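Local coordinates for probable porin (Pseudomonas aeruginosa, PDB 4FSO), which probably acts as an outer-membrane porin, a beta-barrel channel through which small solutes can cross the membrane, at residues A121-M126 and P138-G143; M126-Y131 and F193-L198; Y301-D306 and R377-R382. One frame throughout, in Å; residues are numbered along the deposited sequence.

From the N terminus, the first segment met is 121-126, at the start of an inward-folded excursion of the barrel. The chain runs straight on, through shared Met-126, into the tight turn of 126-131, and then comes back through 138-143 to pair with 121-126, closing contact 1. Contact 2 closes later, when barrel strand 193-203 passes behind the tip of the same excursion. The two contacts therefore cross along the chain and touch through packing of Pro-124 on Leu-129. Contact 3 follows in series on the opposite side of the chain's centre, about 24 Å from each of the others between centres, where loop 301-306 rests against strand 373-383.

Contact 1 of 3, residues A121-M126 and P138-G143; sequences AMLPDM and PTLFHG
Two backbone hydrogen bonds join Met-122 and Phe-141, a hydrogen-bonded antiparallel pair. The bond from Phe-141 N to Met-122 O is 2.8 Å long, with 158° at the hydrogen. The return bond from Met-122 N to Phe-141 O is strongly bent and weak. Next to this pair, Ala-121 and His-142 form a non-hydrogen-bonded pair, and Ala-121 CA sends a C-H toward Phe-141 O, 3.5 Å away.

A CH-pi contact adds to the second pair. Ala-121 CA sits 3.9 Å from the centroid of the His-142 ring, only 12° off the normal and so over the centre of one face, while Ala-121 CB leans on the NE2 side of that ring. The imidazole lies alongside the neighbouring strand because CG of His-142 is placed beside its own backbone N (chi1 -81°).

In this 18-stranded OprD-type barrel the pairing closes the root of the third extracellular loop, where it is still part of the barrel wall; in relatives this loop folds into the lumen and helps to narrow the pore. Pairing stops after Met-122, where the loop bends away from the strand.

Apolar packing continues beyond the bonds. The Pro-124 ring crosses the Phe-141 side chain at about a right angle, CD lying 3.6 Å from Phe-141 CD2, and Leu-161 of barrel strand 154-165 touches both residues. Leu-123 points its CB away from 138-143, yet its branch returns: CD2 meets Leu-140 CD1 at 3.8 Å and CD1 meets Pro-138 CG at 4.2 Å. Thr-139 OG1 is bound by the backbone carbonyl of Gly-293.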
ATOM      1  N   ALA A 121     -16.276   9.774  -2.107  1.00 21.37           N
ATOM      2  CA  ALA A 121     -15.662   8.504  -1.746  1.00 28.25           C
ATOM      3  C   ALA A 121     -14.347   8.253  -2.517  1.00 37.36           C
ATOM      4  O   ALA A 121     -14.209   8.638  -3.664  1.00 35.50           O
ATOM      5  CB  ALA A 121     -16.672   7.349  -1.942  1.00 18.61           C
ATOM      6  N   MET A 122     -13.375   7.619  -1.871  1.00 41.09           N
ATOM      7  CA  MET A 122     -12.012   7.629  -2.388  1.00 39.12           C
ATOM      8  C   MET A 122     -11.135   6.440  -1.953  1.00 42.63           C
ATOM      9  O   MET A 122     -11.151   6.020  -0.780  1.00 45.09           O
ATOM     10  CB  MET A 122     -11.321   8.927  -1.957  1.00 37.61           C
ATOM     11  CG  MET A 122     -11.593  10.112  -2.831  1.00 47.09           C
ATOM     12  SD  MET A 122     -10.770  11.553  -2.157  1.00 54.78           S
ATOM     13  CE  MET A 122      -9.067  11.010  -2.289  1.00 99.06           C
ATOM     14  N   LEU A 123     -10.362   5.928  -2.912  1.00 30.78           N
ATOM     15  CA  LEU A 123      -9.255   5.015  -2.634  1.00 38.04           C
ATOM     16  C   LEU A 123      -7.895   5.706  -2.825  1.00 41.24           C
ATOM     17  O   LEU A 123      -7.330   5.684  -3.922  1.00 45.86           O
ATOM     18  CB  LEU A 123      -9.337   3.786  -3.543  1.00 40.02           C
ATOM     19  CG  LEU A 123     -10.631   2.966  -3.529  1.00 35.85           C
ATOM     20  CD1 LEU A 123     -10.479   1.641  -4.298  1.00 34.37           C
ATOM     21  CD2 LEU A 123     -11.010   2.711  -2.116  1.00 31.05           C
ATOM     22  N   PRO A 124      -7.363   6.327  -1.761  1.00 38.07           N
ATOM     23  CA  PRO A 124      -6.080   7.022  -1.925  1.00 27.49           C
ATOM     24  C   PRO A 124      -4.924   6.043  -2.142  1.00 24.46           C
ATOM     25  O   PRO A 124      -4.894   4.993  -1.516  1.00 21.30           O
ATOM     26  CB  PRO A 124      -5.909   7.767  -0.594  1.00 18.39           C
ATOM     27  CG  PRO A 124      -7.271   7.721   0.072  1.00 27.47           C
ATOM     28  CD  PRO A 124      -7.887   6.449  -0.392  1.00 32.76           C
ATOM     29  N   ASP A 125      -4.008   6.382  -3.041  1.00 31.90           N
ATOM     30  CA  ASP A 125      -2.791   5.612  -3.221  1.00 33.70           C
ATOM     31  C   ASP A 125      -1.596   6.548  -3.352  1.00 33.22           C
ATOM     32  O   ASP A 125      -1.350   7.102  -4.416  1.00 34.47           O
ATOM     33  CB  ASP A 125      -2.891   4.719  -4.449  1.00 40.68           C
ATOM     34  CG  ASP A 125      -2.013   3.498  -4.343  1.00 54.52           C
ATOM     35  OD1 ASP A 125      -1.796   3.022  -3.206  1.00 58.98           O
ATOM     36  OD2 ASP A 125      -1.548   3.008  -5.392  1.00 68.16           O
ATOM     37  N   MET A 126      -0.854   6.719  -2.262  1.00 37.89           N
ATOM     38  CA  MET A 126       0.219   7.720  -2.196  1.00 33.31           C
ATOM     39  C   MET A 126       1.124   7.438  -0.981  1.00 32.31           C
ATOM     40  O   MET A 126       0.701   6.755  -0.061  1.00 34.59           O
ATOM     41  CB  MET A 126      -0.400   9.124  -2.110  1.00 31.67           C
ATOM     42  CG  MET A 126      -1.514   9.264  -1.061  1.00 25.05           C
ATOM     43  SD  MET A 126      -1.653  10.936  -0.432  1.00 57.56           S
ATOM     44  CE  MET A 126       0.093  11.281  -0.003  1.00 26.82           C
ATOM     45  N   PRO A 138     -11.618  -3.232  -0.199  1.00 53.37           N
ATOM     46  CA  PRO A 138     -10.666  -2.198   0.229  1.00 54.99           C
ATOM     47  C   PRO A 138     -11.249  -1.231   1.266  1.00 64.58           C
ATOM     48  O   PRO A 138     -12.451  -1.232   1.531  1.00 75.20           O
ATOM     49  CB  PRO A 138     -10.327  -1.455  -1.073  1.00 51.93           C
ATOM     50  CG  PRO A 138     -11.432  -1.798  -2.029  1.00 51.21           C
ATOM     51  CD  PRO A 138     -11.904  -3.171  -1.645  1.00 53.60           C
ATOM     52  N   THR A 139     -10.387  -0.427   1.871  1.00 64.45           N
ATOM     53  CA  THR A 139     -10.841   0.612   2.776  1.00 56.56           C
ATOM     54  C   THR A 139     -11.425   1.717   1.923  1.00 55.07           C
ATOM     55  O   THR A 139     -11.114   1.832   0.744  1.00 63.42           O
ATOM     56  CB  THR A 139      -9.683   1.196   3.585  1.00 59.30           C
ATOM     57  OG1 THR A 139      -8.672   0.193   3.768  1.00 72.13           O
ATOM     58  CG2 THR A 139     -10.184   1.691   4.929  1.00 51.46           C
ATOM     59  N   LEU A 140     -12.259   2.546   2.519  1.00 44.62           N
ATOM     60  CA  LEU A 140     -12.920   3.575   1.760  1.00 47.54           C
ATOM     61  C   LEU A 140     -12.760   4.885   2.498  1.00 44.67           C
ATOM     62  O   LEU A 140     -13.269   5.028   3.601  1.00 50.94           O
ATOM     63  CB  LEU A 140     -14.403   3.232   1.636  1.00 53.99           C
ATOM     64  CG  LEU A 140     -15.109   3.950   0.491  1.00 60.80           C
ATOM     65  CD1 LEU A 140     -14.538   3.461  -0.821  1.00 65.32           C
ATOM     66  CD2 LEU A 140     -16.596   3.728   0.533  1.00 59.97           C
ATOM     67  N   PHE A 141     -12.059   5.845   1.911  1.00 38.85           N
ATOM     68  CA  PHE A 141     -11.924   7.132   2.587  1.00 42.31           C
ATOM     69  C   PHE A 141     -12.854   8.151   1.994  1.00 46.76           C
ATOM     70  O   PHE A 141     -13.331   7.991   0.872  1.00 53.82           O
ATOM     71  CB  PHE A 141     -10.475   7.611   2.602  1.00 36.32           C
ATOM     72  CG  PHE A 141      -9.577   6.721   3.401  1.00 29.09           C
ATOM     73  CD1 PHE A 141      -9.278   7.020   4.717  1.00 32.12           C
ATOM     74  CD2 PHE A 141      -9.072   5.550   2.850  1.00 24.23           C
ATOM     75  CE1 PHE A 141      -8.462   6.182   5.472  1.00 36.16           C
ATOM     76  CE2 PHE A 141      -8.241   4.708   3.596  1.00 34.06           C
ATOM     77  CZ  PHE A 141      -7.940   5.023   4.910  1.00 27.79           C
ATOM     78  N   HIS A 142     -13.151   9.179   2.772  1.00 47.32           N
ATOM     79  CA  HIS A 142     -14.026  10.244   2.309  1.00 43.42           C
ATOM     80  C   HIS A 142     -13.372  11.598   2.431  1.00 35.04           C
ATOM     81  O   HIS A 142     -12.721  11.905   3.428  1.00 50.50           O
ATOM     82  CB  HIS A 142     -15.375  10.192   3.015  1.00 47.24           C
ATOM     83  CG  HIS A 142     -16.300   9.177   2.421  1.00 81.75           C
ATOM     84  ND1 HIS A 142     -16.035   7.823   2.448  1.00 83.64           N
ATOM     85  CD2 HIS A 142     -17.458   9.322   1.733  1.00 97.35           C
ATOM     86  CE1 HIS A 142     -17.004   7.176   1.825  1.00 92.52           C
ATOM     87  NE2 HIS A 142     -17.882   8.060   1.384  1.00101.36           N
ATOM     88  N   GLY A 143     -13.519  12.402   1.391  1.00 19.43           N
ATOM     89  CA  GLY A 143     -12.882  13.696   1.388  1.00 31.21           C
ATOM     90  C   GLY A 143     -12.669  14.300   0.024  1.00 33.26           C
ATOM     91  O   GLY A 143     -13.486  14.155  -0.866  1.00 38.30           O
TER

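Contact 2 of 3, residues M126-Y131 and F193-L198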
ATOM      1  N   MET A 126      -0.854   6.719  -2.262  1.00 37.89           N
ATOM      2  CA  MET A 126       0.219   7.720  -2.196  1.00 33.31           C
ATOM      3  C   MET A 126       1.124   7.438  -0.981  1.00 32.31           C
ATOM      4  O   MET A 126       0.701   6.755  -0.061  1.00 34.59           O
ATOM      5  CB  MET A 126      -0.400   9.124  -2.110  1.00 31.67           C
ATOM      6  CG  MET A 126      -1.514   9.264  -1.061  1.00 25.05           C
ATOM      7  SD  MET A 126      -1.653  10.936  -0.432  1.00 57.56           S
ATOM      8  CE  MET A 126       0.093  11.281  -0.003  1.00 26.82           C
ATOM      9  N   PRO A 127       2.365   7.963  -0.968  1.00 34.34           N
ATOM     10  CA  PRO A 127       3.324   7.645   0.112  1.00 38.80           C
ATOM     11  C   PRO A 127       2.827   7.804   1.559  1.00 42.13           C
ATOM     12  O   PRO A 127       3.198   6.991   2.404  1.00 48.04           O
ATOM     13  CB  PRO A 127       4.490   8.607  -0.175  1.00 26.27           C
ATOM     14  CG  PRO A 127       4.467   8.712  -1.666  1.00 17.59           C
ATOM     15  CD  PRO A 127       2.989   8.830  -1.983  1.00 25.76           C
ATOM     16  N   LEU A 128       2.009   8.817   1.841  1.00 37.22           N
ATOM     17  CA  LEU A 128       1.500   9.021   3.193  1.00 22.62           C
ATOM     18  C   LEU A 128       0.282   8.114   3.484  1.00 26.19           C
ATOM     19  O   LEU A 128      -0.067   7.866   4.646  1.00 27.61           O
ATOM     20  CB  LEU A 128       1.202  10.512   3.419  1.00 27.24           C
ATOM     21  CG  LEU A 128       2.320  11.481   3.880  1.00 25.68           C
ATOM     22  CD1 LEU A 128       3.707  11.096   3.445  1.00 23.47           C
ATOM     23  CD2 LEU A 128       2.048  12.879   3.396  1.00 16.87           C
ATOM     24  N   LEU A 129      -0.343   7.601   2.423  1.00 24.98           N
ATOM     25  CA  LEU A 129      -1.470   6.670   2.549  1.00 28.92           C
ATOM     26  C   LEU A 129      -1.566   5.696   1.344  1.00 33.57           C
ATOM     27  O   LEU A 129      -2.119   6.036   0.284  1.00 28.33           O
ATOM     28  CB  LEU A 129      -2.795   7.441   2.743  1.00 23.14           C
ATOM     29  CG  LEU A 129      -4.001   6.776   3.449  1.00 40.63           C
ATOM     30  CD1 LEU A 129      -5.247   7.651   3.359  1.00 42.11           C
ATOM     31  CD2 LEU A 129      -4.338   5.365   2.953  1.00 37.61           C
ATOM     32  N   LYS A 130      -1.015   4.497   1.498  1.00 34.13           N
ATOM     33  CA  LYS A 130      -1.212   3.436   0.499  1.00 43.06           C
ATOM     34  C   LYS A 130      -2.465   2.742   0.922  1.00 40.46           C
ATOM     35  O   LYS A 130      -2.482   2.176   2.006  1.00 42.37           O
ATOM     36  CB  LYS A 130      -0.097   2.376   0.546  1.00 38.83           C
ATOM     37  CG  LYS A 130       1.260   2.840   0.096  1.00 40.42           C
ATOM     38  CD  LYS A 130       1.197   3.475  -1.286  1.00 54.57           C
ATOM     39  CE  LYS A 130       1.280   2.469  -2.435  1.00 63.42           C
ATOM     40  NZ  LYS A 130       1.496   3.197  -3.743  1.00 64.26           N
ATOM     41  N   TYR A 131      -3.512   2.756   0.113  1.00 44.27           N
ATOM     42  CA  TYR A 131      -4.696   2.005   0.523  1.00 51.95           C
ATOM     43  C   TYR A 131      -4.330   0.516   0.513  1.00 50.13           C
ATOM     44  O   TYR A 131      -3.523   0.031  -0.330  1.00 26.22           O
ATOM     45  CB  TYR A 131      -5.911   2.291  -0.361  1.00 59.69           C
ATOM     46  CG  TYR A 131      -5.969   1.436  -1.607  1.00 69.33           C
ATOM     47  CD1 TYR A 131      -4.998   1.555  -2.588  1.00 74.07           C
ATOM     48  CD2 TYR A 131      -6.993   0.507  -1.799  1.00 70.39           C
ATOM     49  CE1 TYR A 131      -5.033   0.780  -3.716  1.00 83.55           C
ATOM     50  CE2 TYR A 131      -7.043  -0.271  -2.934  1.00 68.90           C
ATOM     51  CZ  TYR A 131      -6.054  -0.127  -3.890  1.00 87.96           C
ATOM     52  OH  TYR A 131      -6.058  -0.883  -5.037  1.00103.65           O
ATOM     53  N   PHE A 193      -7.437  14.006   7.924  1.00 20.72           N
ATOM     54  CA  PHE A 193      -6.108  13.672   7.460  1.00 24.95           C
ATOM     55  C   PHE A 193      -5.788  14.506   6.256  1.00 22.26           C
ATOM     56  O   PHE A 193      -6.513  14.488   5.273  1.00 39.43           O
ATOM     57  CB  PHE A 193      -5.999  12.188   7.087  1.00 37.74           C
ATOM     58  CG  PHE A 193      -4.618  11.770   6.623  1.00 40.83           C
ATOM     59  CD1 PHE A 193      -3.628  11.436   7.546  1.00 41.18           C
ATOM     60  CD2 PHE A 193      -4.309  11.709   5.265  1.00 36.72           C
ATOM     61  CE1 PHE A 193      -2.343  11.031   7.129  1.00 28.77           C
ATOM     62  CE2 PHE A 193      -3.043  11.315   4.841  1.00 34.15           C
ATOM     63  CZ  PHE A 193      -2.057  10.968   5.782  1.00 29.39           C
ATOM     64  N   ASP A 194      -4.682  15.227   6.334  1.00 35.36           N
ATOM     65  CA  ASP A 194      -4.237  16.087   5.249  1.00 33.25           C
ATOM     66  C   ASP A 194      -2.933  15.532   4.690  1.00 31.54           C
ATOM     67  O   ASP A 194      -2.140  14.927   5.410  1.00 40.13           O
ATOM     68  CB  ASP A 194      -4.050  17.544   5.744  1.00 63.38           C
ATOM     69  CG  ASP A 194      -5.362  18.183   6.281  1.00 57.92           C
ATOM     70  OD1 ASP A 194      -5.382  18.675   7.441  1.00 59.09           O
ATOM     71  OD2 ASP A 194      -6.372  18.207   5.539  1.00 49.60           O
ATOM     72  N   ALA A 195      -2.738  15.704   3.394  1.00 33.96           N
ATOM     73  CA  ALA A 195      -1.447  15.441   2.769  1.00 32.34           C
ATOM     74  C   ALA A 195      -1.300  16.413   1.623  1.00 31.99           C
ATOM     75  O   ALA A 195      -2.296  16.920   1.102  1.00 35.62           O
ATOM     76  CB  ALA A 195      -1.346  14.016   2.271  1.00 22.03           C
ATOM     77  N   TYR A 196      -0.063  16.702   1.253  1.00 22.17           N
ATOM     78  CA  TYR A 196       0.203  17.594   0.134  1.00 33.18           C
ATOM     79  C   TYR A 196       1.434  16.978  -0.434  1.00 33.66           C
ATOM     80  O   TYR A 196       2.304  16.546   0.332  1.00 32.19           O
ATOM     81  CB  TYR A 196       0.498  19.034   0.592  1.00 33.19           C
ATOM     82  CG  TYR A 196      -0.600  19.627   1.454  1.00 54.41           C
ATOM     83  CD1 TYR A 196      -0.605  19.456   2.845  1.00 40.25           C
ATOM     84  CD2 TYR A 196      -1.645  20.355   0.878  1.00 69.02           C
ATOM     85  CE1 TYR A 196      -1.615  19.988   3.627  1.00 42.51           C
ATOM     86  CE2 TYR A 196      -2.662  20.900   1.657  1.00 63.59           C
ATOM     87  CZ  TYR A 196      -2.647  20.708   3.025  1.00 58.88           C
ATOM     88  OH  TYR A 196      -3.665  21.247   3.783  1.00 63.10           O
ATOM     89  N   GLN A 197       1.526  16.933  -1.760  1.00 23.31           N
ATOM     90  CA  GLN A 197       2.614  16.208  -2.384  1.00 18.12           C
ATOM     91  C   GLN A 197       3.105  16.889  -3.650  1.00 20.58           C
ATOM     92  O   GLN A 197       2.330  17.462  -4.399  1.00 32.28           O
ATOM     93  CB  GLN A 197       2.147  14.778  -2.654  1.00 21.42           C
ATOM     94  CG  GLN A 197       3.121  13.846  -3.353  1.00 32.03           C
ATOM     95  CD  GLN A 197       2.497  12.465  -3.632  1.00 43.59           C
ATOM     96  OE1 GLN A 197       1.448  12.110  -3.064  1.00 55.87           O
ATOM     97  NE2 GLN A 197       3.128  11.697  -4.517  1.00 24.51           N
ATOM     98  N   LEU A 198       4.408  16.810  -3.891  1.00 42.13           N
ATOM     99  CA  LEU A 198       4.987  17.312  -5.129  1.00 37.50           C
ATOM    100  C   LEU A 198       5.839  16.230  -5.801  1.00 23.94           C
ATOM    101  O   LEU A 198       6.736  15.679  -5.186  1.00 33.52           O
ATOM    102  CB  LEU A 198       5.810  18.562  -4.834  1.00 35.95           C
ATOM    103  CG  LEU A 198       6.134  19.478  -6.010  1.00 60.58           C
ATOM    104  CD1 LEU A 198       6.660  20.781  -5.471  1.00 69.05           C
ATOM    105  CD2 LEU A 198       7.165  18.872  -6.959  1.00 72.30           C
TER
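The Phe-193 ring meets the turn with its far end. CZ lies 3.9 Å from Leu-128 O and 4.1 Å from Leu-128 CB, while CE2 is 4.4 Å from Leu-129 CB. Leu-128 O and Leu-129 CB come in obliquely, while Leu-128 CB lies close to the ring plane, beyond CZ. CG of Phe-193 stands anti to its backbone N (chi1 -179°), which carries the phenyl group off the strand toward the turn. The second flat group, the Gln-197 amide, receives Met-126 and Pro-127 from the same side of its plane. Met-126 CE reaches to 3.4 Å from Gln-197 OE1, and Pro-127 CD lies 3.8 Å from both OE1 and NE2 of Gln-197, nearer neither end. The NE2 group is hydrogen-bonded to Asp-199, which helps to fix how the amide is turned.

Between these two flat groups lies Ala-195, whose CB takes Met-126 CE and Leu-128 CD2, each at 3.8 Å. Met-126 and Gln-197 run past each other in opposite directions, and a bend at the thioether (chi3 -50°) brings the methionine methyl back between the glutamine oxygen and the alanine.

The fold behind this is a hairpin tip pressed on the barrel wall. Residues 126-129 form a type I turn, tied by Met-126 N to Leu-129 O, and strand 193-203 turns Phe-193, Ala-195 and Gln-197 toward it, while Asp-194 and Tyr-196 face the other way. No hydrogen bond links the two segments, so the turn is seated by side-chain packing. Further wall strands widen the seat: Leu-128 also touches Ala-211 and Tyr-223, Pro-127 touches Gln-209, and Leu-129 touches Leu-161.

Contact 3 of 3, residues Y301-D306 and R377-R382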
ATOM      1  N   TYR A 301       7.983  -3.841   3.787  1.00 32.17           N
ATOM      2  CA  TYR A 301       6.597  -4.201   4.071  1.00 34.83           C
ATOM      3  C   TYR A 301       6.273  -5.531   3.416  1.00 24.80           C
ATOM      4  O   TYR A 301       6.216  -5.635   2.200  1.00 26.16           O
ATOM      5  CB  TYR A 301       5.585  -3.159   3.606  1.00 26.47           C
ATOM      6  CG  TYR A 301       4.179  -3.672   3.832  1.00 38.03           C
ATOM      7  CD1 TYR A 301       3.733  -3.973   5.121  1.00 41.79           C
ATOM      8  CD2 TYR A 301       3.318  -3.911   2.770  1.00 30.49           C
ATOM      9  CE1 TYR A 301       2.458  -4.467   5.340  1.00 33.42           C
ATOM     10  CE2 TYR A 301       2.035  -4.400   2.983  1.00 32.58           C
ATOM     11  CZ  TYR A 301       1.605  -4.673   4.270  1.00 37.76           C
ATOM     12  OH  TYR A 301       0.318  -5.162   4.485  1.00 37.75           O
ATOM     13  N   LEU A 302       6.053  -6.538   4.245  1.00 18.20           N
ATOM     14  CA  LEU A 302       5.861  -7.910   3.786  1.00 24.84           C
ATOM     15  C   LEU A 302       4.418  -8.351   4.025  1.00 22.17           C
ATOM     16  O   LEU A 302       3.580  -7.536   4.390  1.00 31.00           O
ATOM     17  CB  LEU A 302       6.872  -8.853   4.464  1.00 17.98           C
ATOM     18  CG  LEU A 302       7.991  -9.193   3.492  1.00 30.48           C
ATOM     19  CD1 LEU A 302       8.718  -7.926   3.026  1.00 25.65           C
ATOM     20  CD2 LEU A 302       8.963 -10.242   4.047  1.00 33.53           C
ATOM     21  N   GLN A 303       4.130  -9.634   3.822  1.00 21.79           N
ATOM     22  CA  GLN A 303       2.748 -10.121   3.884  1.00 23.98           C
ATOM     23  C   GLN A 303       2.174  -9.959   5.283  1.00 26.39           C
ATOM     24  O   GLN A 303       1.014  -9.559   5.448  1.00 31.66           O
ATOM     25  CB  GLN A 303       2.682 -11.570   3.440  1.00 21.42           C
ATOM     26  CG  GLN A 303       1.288 -12.114   3.132  1.00 22.74           C
ATOM     27  CD  GLN A 303       1.328 -13.616   2.853  1.00 33.68           C
ATOM     28  OE1 GLN A 303       2.187 -14.102   2.096  1.00 28.65           O
ATOM     29  NE2 GLN A 303       0.427 -14.360   3.492  1.00 33.94           N
ATOM     30  N   VAL A 304       3.014 -10.199   6.286  1.00 26.07           N
ATOM     31  CA  VAL A 304       2.548 -10.268   7.663  1.00 25.03           C
ATOM     32  C   VAL A 304       3.116  -9.197   8.606  1.00 15.87           C
ATOM     33  O   VAL A 304       2.495  -8.824   9.594  1.00 44.31           O
ATOM     34  CB  VAL A 304       2.727 -11.715   8.188  1.00 27.42           C
ATOM     35  CG1 VAL A 304       2.981 -11.766   9.681  1.00 23.25           C
ATOM     36  CG2 VAL A 304       1.474 -12.510   7.831  1.00 33.71           C
ATOM     37  N   ASN A 305       4.290  -8.689   8.273  1.00 16.11           N
ATOM     38  CA  ASN A 305       5.044  -7.851   9.198  1.00 25.39           C
ATOM     39  C   ASN A 305       5.678  -6.709   8.435  1.00 32.54           C
ATOM     40  O   ASN A 305       6.030  -6.861   7.266  1.00 19.38           O
ATOM     41  CB  ASN A 305       6.115  -8.651   9.957  1.00 25.32           C
ATOM     42  CG  ASN A 305       6.807  -7.824  11.038  1.00 28.93           C
ATOM     43  OD1 ASN A 305       6.184  -7.476  12.023  1.00 22.17           O
ATOM     44  ND2 ASN A 305       8.099  -7.505  10.848  1.00 17.13           N
ATOM     45  N   ASP A 306       5.803  -5.561   9.096  1.00 29.70           N
ATOM     46  CA  ASP A 306       6.260  -4.354   8.418  1.00 36.36           C
ATOM     47  C   ASP A 306       7.716  -3.969   8.726  1.00 39.74           C
ATOM     48  O   ASP A 306       8.277  -3.101   8.062  1.00 38.43           O
ATOM     49  CB  ASP A 306       5.295  -3.168   8.658  1.00 31.23           C
ATOM     50  CG  ASP A 306       5.250  -2.701  10.116  1.00 43.74           C
ATOM     51  OD1 ASP A 306       5.995  -3.209  10.976  1.00 55.54           O
ATOM     52  OD2 ASP A 306       4.451  -1.792  10.409  1.00 60.38           O
ATOM     53  N   ARG A 377      -0.423 -17.031  -1.731  1.00 33.15           N
ATOM     54  CA  ARG A 377       0.491 -16.250  -0.875  1.00 35.23           C
ATOM     55  C   ARG A 377       0.811 -16.887   0.489  1.00 34.55           C
ATOM     56  O   ARG A 377      -0.056 -17.011   1.356  1.00 24.84           O
ATOM     57  CB  ARG A 377      -0.054 -14.841  -0.643  1.00 41.02           C
ATOM     58  CG  ARG A 377      -0.443 -14.131  -1.909  1.00 55.14           C
ATOM     59  CD  ARG A 377      -0.868 -12.724  -1.599  1.00 60.52           C
ATOM     60  NE  ARG A 377       0.249 -11.928  -1.098  1.00 57.79           N
ATOM     61  CZ  ARG A 377       0.122 -10.928  -0.235  1.00 39.95           C
ATOM     62  NH1 ARG A 377      -1.079 -10.612   0.232  1.00 36.20           N
ATOM     63  NH2 ARG A 377       1.193 -10.257   0.167  1.00 24.91           N
ATOM     64  N   ASN A 378       2.072 -17.253   0.686  1.00 24.16           N
ATOM     65  CA  ASN A 378       2.466 -17.962   1.891  1.00 27.68           C
ATOM     66  C   ASN A 378       3.417 -17.160   2.765  1.00 25.00           C
ATOM     67  O   ASN A 378       4.450 -16.677   2.311  1.00 30.37           O
ATOM     68  CB  ASN A 378       3.092 -19.316   1.506  1.00 34.43           C
ATOM     69  CG  ASN A 378       3.544 -20.122   2.709  1.00 37.86           C
ATOM     70  OD1 ASN A 378       2.727 -20.576   3.514  1.00 36.53           O
ATOM     71  ND2 ASN A 378       4.857 -20.310   2.832  1.00 51.21           N
ATOM     72  N   ALA A 379       3.085 -17.037   4.034  1.00 29.15           N
ATOM     73  CA  ALA A 379       3.982 -16.321   4.937  1.00 35.48           C
ATOM     74  C   ALA A 379       4.370 -17.140   6.157  1.00 29.62           C
ATOM     75  O   ALA A 379       3.540 -17.798   6.782  1.00 41.64           O
ATOM     76  CB  ALA A 379       3.377 -14.952   5.368  1.00 33.56           C
ATOM     77  N   THR A 380       5.645 -17.072   6.496  1.00 21.58           N
ATOM     78  CA  THR A 380       6.170 -17.663   7.709  1.00 27.53           C
ATOM     79  C   THR A 380       6.881 -16.550   8.458  1.00 30.06           C
ATOM     80  O   THR A 380       7.794 -15.913   7.925  1.00 30.72           O
ATOM     81  CB  THR A 380       7.163 -18.793   7.365  1.00 30.99           C
ATOM     82  OG1 THR A 380       6.431 -19.859   6.768  1.00 30.56           O
ATOM     83  CG2 THR A 380       7.897 -19.303   8.609  1.00 15.54           C
ATOM     84  N   TYR A 381       6.465 -16.327   9.696  1.00 17.24           N
ATOM     85  CA  TYR A 381       6.936 -15.184  10.460  1.00 21.93           C
ATOM     86  C   TYR A 381       7.207 -15.602  11.904  1.00 24.76           C
ATOM     87  O   TYR A 381       6.349 -16.196  12.568  1.00 31.29           O
ATOM     88  CB  TYR A 381       5.918 -14.049  10.366  1.00 20.82           C
ATOM     89  CG  TYR A 381       6.119 -12.921  11.345  1.00 23.37           C
ATOM     90  CD1 TYR A 381       7.240 -12.094  11.273  1.00 28.99           C
ATOM     91  CD2 TYR A 381       5.171 -12.654  12.331  1.00 27.36           C
ATOM     92  CE1 TYR A 381       7.422 -11.038  12.172  1.00 36.36           C
ATOM     93  CE2 TYR A 381       5.343 -11.606  13.245  1.00 35.59           C
ATOM     94  CZ  TYR A 381       6.473 -10.802  13.158  1.00 40.47           C
ATOM     95  OH  TYR A 381       6.645  -9.769  14.047  1.00 27.81           O
ATOM     96  N   ARG A 382       8.425 -15.315  12.365  1.00 27.39           N
ATOM     97  CA  ARG A 382       8.893 -15.729  13.684  1.00 26.19           C
ATOM     98  C   ARG A 382       9.622 -14.614  14.416  1.00 21.44           C
ATOM     99  O   ARG A 382      10.321 -13.813  13.804  1.00 40.40           O
ATOM    100  CB  ARG A 382       9.834 -16.917  13.547  1.00 31.56           C
ATOM    101  CG  ARG A 382       9.205 -18.084  12.863  1.00 32.82           C
ATOM    102  CD  ARG A 382       8.162 -18.736  13.759  1.00 38.25           C
ATOM    103  NE  ARG A 382       7.712 -19.989  13.167  1.00 46.37           N
ATOM    104  CZ  ARG A 382       6.732 -20.076  12.275  1.00 49.59           C
ATOM    105  NH1 ARG A 382       6.084 -18.979  11.892  1.00 56.79           N
ATOM    106  NH2 ARG A 382       6.398 -21.256  11.774  1.00 33.49           N
TER
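Gln-303 lays its aliphatic stem over one face of the Arg-377 guanidinium, with CG 3.4 Å above the plane, displaced from the centre of the group and 3.5 Å from NH2 of Arg-377. The two side chains pass in opposite directions, their amide and guanidinium planes 43° apart. An extended chain with CG anti to the backbone N (chi1 -166°) carries the Gln-303 amide on to the strand, where CD rests 3.5 Å from Ala-379 CB and NE2 gives a weak, long hydrogen bond to Arg-377 O (3.4 Å). Glu-394 is the stronger partner of NE2. The arginine, in turn, is held by a salt bridge from NE to Glu-359, which would favour keeping its flat face beneath the glutamine.

Loop 301-306 belongs to the long connection between strands 273-283 and 313-322, the seventh extracellular loop of an OprD-type barrel, folded inward here against the wall strand 373-383. Arg-377, Ala-379 and Tyr-381 are the wall residues that face it.

Val-304 fills the middle: its CG2 touches Ala-379 CB at 4.0 Å, and its CG1 comes obliquely upon the tyrosine ring, 3.6 Å from Tyr-381 CD2. Farther along the ring, Asn-305 CB makes a CH-pi contact over a face, 3.9 Å from the Tyr-381 centroid. The Asn-305 amide lies nearly parallel to the ring, the planes 20° apart, and its OD1 stands 3.1 Å from Tyr-381 OH. That hydroxyl is hydrogen-bonded to Glu-353, while Asp-357 and Glu-355 receive the backbone N-H groups of Gln-303 and Val-304.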